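Local coordinates for protein uridylate kinase (Bacillus anthracis, PDB 2JJX) that catalyses the ATP-dependent phosphorylation of UMP to UDP in pyrimidine biosynthesis and carries an allosteric nucleotide-binding site, at residues G51-I56 with H129-Y134. Residues are numbered along the deposited sequence; the frame is centred on the assembly and turned at random.
Sequences GIEVSI and HLDNGY
Leu130, on the last turn of helix 123-131, sets its two methyls against neighbouring residues of strand 53-58: CD1 lies 3.3 Å from the backbone O of Val54, and CD2 3.4 Å from OG of Ser55. Val54 turns its side chain away from the helix, and the leucine meets its backbone. The Glu53 side chain passes across the oxygen end of the Leu130 carbonyl, CD 3.6 Å from Leu130 O. Its CG lies anti to its own carbonyl carbon and beside the backbone N (chi1 -30°), with the chain extended beyond it (chi2 155°), which brings OE1 to 4.3 Å from OD1 of Asp131. Arg14 NH1 salt-bridges both oxygens, a shared cation that probably offsets their repulsion. No direct hydrogen bond joins the segments, but one water accepts from Val54 N (3.1 Å) and donates to Tyr134 O (2.9 Å). The helix ends in a Schellman motif, evidenced by Tyr134 N to His129 O (3.1 Å), Gly133 N to Leu130 O (3.0 Å) and the positive phi of Gly133 (73°). The turn leads into strand 135-139, parallel neighbour of 53-58, and presents Tyr134 to bound ATP: a helix-to-strand connection in the alpha/beta fold of the amino acid kinase family.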
ATOM      1  N   GLY A  51      20.157  29.836   8.127  1.00 45.79           N
ATOM      2  CA  GLY A  51      19.408  29.020   9.062  1.00 45.71           C
ATOM      3  C   GLY A  51      17.919  29.246   8.939  1.00 55.41           C
ATOM      4  O   GLY A  51      17.141  29.033   9.873  1.00 56.66           O
ATOM      5  N   ILE A  52      17.528  29.700   7.756  1.00 48.63           N
ATOM      6  CA  ILE A  52      16.128  29.812   7.391  1.00 45.21           C
ATOM      7  C   ILE A  52      15.750  28.412   6.939  1.00 47.16           C
ATOM      8  O   ILE A  52      16.553  27.740   6.284  1.00 46.70           O
ATOM      9  CB  ILE A  52      15.968  30.795   6.226  1.00 47.45           C
ATOM     10  CG1 ILE A  52      16.278  32.208   6.714  1.00 43.70           C
ATOM     11  CG2 ILE A  52      14.558  30.709   5.653  1.00 46.12           C
ATOM     12  CD1 ILE A  52      16.128  33.245   5.654  1.00 57.11           C
ATOM     13  N   GLU A  53      14.568  27.947   7.332  1.00 40.04           N
ATOM     14  CA  GLU A  53      14.130  26.624   6.903  1.00 36.53           C
ATOM     15  C   GLU A  53      13.443  26.610   5.544  1.00 35.87           C
ATOM     16  O   GLU A  53      12.580  27.434   5.261  1.00 31.55           O
ATOM     17  CB  GLU A  53      13.316  25.923   7.971  1.00 35.54           C
ATOM     18  CG  GLU A  53      13.716  26.322   9.337  1.00 31.19           C
ATOM     19  CD  GLU A  53      12.581  26.142  10.314  1.00 69.41           C
ATOM     20  OE1 GLU A  53      11.497  25.747   9.863  1.00 98.08           O
ATOM     21  OE2 GLU A  53      12.750  26.405  11.521  1.00 85.18           O
ATOM     22  N   VAL A  54      13.953  25.757   4.664  1.00 34.92           N
ATOM     23  CA  VAL A  54      13.523  25.695   3.279  1.00 32.32           C
ATOM     24  C   VAL A  54      12.759  24.445   2.864  1.00 35.31           C
ATOM     25  O   VAL A  54      13.185  23.339   3.161  1.00 43.77           O
ATOM     26  CB  VAL A  54      14.782  25.852   2.377  1.00 31.37           C
ATOM     27  CG1 VAL A  54      14.440  25.520   0.948  1.00 29.35           C
ATOM     28  CG2 VAL A  54      15.345  27.248   2.469  1.00 33.80           C
ATOM     29  N   SER A  55      11.690  24.642   2.093  1.00 28.60           N
ATOM     30  CA  SER A  55      10.947  23.578   1.415  1.00 26.98           C
ATOM     31  C   SER A  55      11.018  23.982  -0.042  1.00 35.40           C
ATOM     32  O   SER A  55      11.068  25.170  -0.323  1.00 42.29           O
ATOM     33  CB  SER A  55       9.467  23.586   1.812  1.00 32.41           C
ATOM     34  OG  SER A  55       9.304  23.913   3.176  1.00 69.66           O
ATOM     35  N   ILE A  56      11.015  23.027  -0.967  1.00 31.33           N
ATOM     36  CA  ILE A  56      11.083  23.368  -2.388  1.00 30.56           C
ATOM     37  C   ILE A  56      10.043  22.610  -3.188  1.00 37.91           C
ATOM     38  O   ILE A  56       9.824  21.423  -2.949  1.00 46.46           O
ATOM     39  CB  ILE A  56      12.506  23.154  -2.935  1.00 35.88           C
ATOM     40  CG1 ILE A  56      13.546  23.790  -2.009  1.00 30.89           C
ATOM     41  CG2 ILE A  56      12.638  23.563  -4.396  1.00 37.62           C
ATOM     42  CD1 ILE A  56      14.946  23.780  -2.556  1.00 55.82           C
ATOM     43  N   HIS A 129      11.018  17.402  10.037  1.00 36.84           N
ATOM     44  CA  HIS A 129      12.257  17.508   9.306  1.00 39.51           C
ATOM     45  C   HIS A 129      12.697  18.964   9.287  1.00 43.41           C
ATOM     46  O   HIS A 129      13.799  19.298   9.715  1.00 43.74           O
ATOM     47  CB  HIS A 129      12.005  17.044   7.878  1.00 42.35           C
ATOM     48  CG  HIS A 129      11.772  15.568   7.748  1.00 44.04           C
ATOM     49  ND1 HIS A 129      12.399  14.639   8.550  1.00 45.83           N
ATOM     50  CD2 HIS A 129      11.100  14.857   6.813  1.00 41.13           C
ATOM     51  CE1 HIS A 129      12.095  13.422   8.134  1.00 42.23           C
ATOM     52  NE2 HIS A 129      11.315  13.528   7.073  1.00 40.49           N
ATOM     53  N   LEU A 130      11.808  19.817   8.787  1.00 42.95           N
ATOM     54  CA  LEU A 130      12.025  21.261   8.673  1.00 42.75           C
ATOM     55  C   LEU A 130      12.494  21.855   9.994  1.00 43.12           C
ATOM     56  O   LEU A 130      13.454  22.611  10.056  1.00 39.56           O
ATOM     57  CB  LEU A 130      10.722  21.935   8.241  1.00 41.17           C
ATOM     58  CG  LEU A 130      10.758  22.671   6.905  1.00 41.31           C
ATOM     59  CD1 LEU A 130      11.867  22.161   6.001  1.00 37.74           C
ATOM     60  CD2 LEU A 130       9.402  22.515   6.258  1.00 37.84           C
ATOM     61  N   ASP A 131      11.799  21.465  11.051  1.00 42.05           N
ATOM     62  CA  ASP A 131      12.131  21.810  12.432  1.00 41.26           C
ATOM     63  C   ASP A 131      13.535  21.340  12.818  1.00 45.60           C
ATOM     64  O   ASP A 131      14.291  22.088  13.429  1.00 48.39           O
ATOM     65  CB  ASP A 131      11.091  21.194  13.360  1.00 39.76           C
ATOM     66  CG  ASP A 131       9.807  22.003  13.389  1.00 59.41           C
ATOM     67  OD1 ASP A 131       9.762  23.073  12.734  1.00 60.95           O
ATOM     68  OD2 ASP A 131       8.863  21.609  14.108  1.00 74.02           O
ATOM     69  N   ASN A 132      13.919  20.154  12.353  1.00 44.13           N
ATOM     70  CA  ASN A 132      15.270  19.631  12.548  1.00 43.67           C
ATOM     71  C   ASN A 132      16.302  20.194  11.562  1.00 47.98           C
ATOM     72  O   ASN A 132      17.373  19.616  11.387  1.00 53.08           O
ATOM     73  CB  ASN A 132      15.269  18.116  12.426  1.00 45.17           C
ATOM     74  CG  ASN A 132      14.462  17.461  13.497  1.00 72.34           C
ATOM     75  OD1 ASN A 132      13.957  18.129  14.397  1.00 76.90           O
ATOM     76  ND2 ASN A 132      14.286  16.147  13.385  1.00 61.57           N
ATOM     77  N   GLY A 133      15.974  21.289  10.890  1.00 43.13           N
ATOM     78  CA  GLY A 133      16.898  21.926   9.973  1.00 42.82           C
ATOM     79  C   GLY A 133      17.168  21.249   8.643  1.00 53.38           C
ATOM     80  O   GLY A 133      18.093  21.648   7.936  1.00 61.19           O
ATOM     81  N   TYR A 134      16.371  20.255   8.264  1.00 48.17           N
ATOM     82  CA  TYR A 134      16.585  19.611   6.968  1.00 48.33           C
ATOM     83  C   TYR A 134      16.089  20.484   5.818  1.00 52.08           C
ATOM     84  O   TYR A 134      15.236  21.355   5.980  1.00 55.83           O
ATOM     85  CB  TYR A 134      15.828  18.293   6.867  1.00 54.74           C
ATOM     86  CG  TYR A 134      16.148  17.271   7.913  1.00 65.12           C
ATOM     87  CD1 TYR A 134      17.179  17.481   8.826  1.00 70.25           C
ATOM     88  CD2 TYR A 134      15.399  16.100   8.003  1.00 63.58           C
ATOM     89  CE1 TYR A 134      17.441  16.561   9.822  1.00 67.98           C
ATOM     90  CE2 TYR A 134      15.657  15.171   8.984  1.00 63.68           C
ATOM     91  CZ  TYR A 134      16.680  15.405   9.893  1.00 71.93           C
ATOM     92  OH  TYR A 134      16.953  14.457  10.853  1.00 76.40           O
TER
HETATM   93  O   HOH W   1      16.004  24.097   6.367  1.00 75.66           O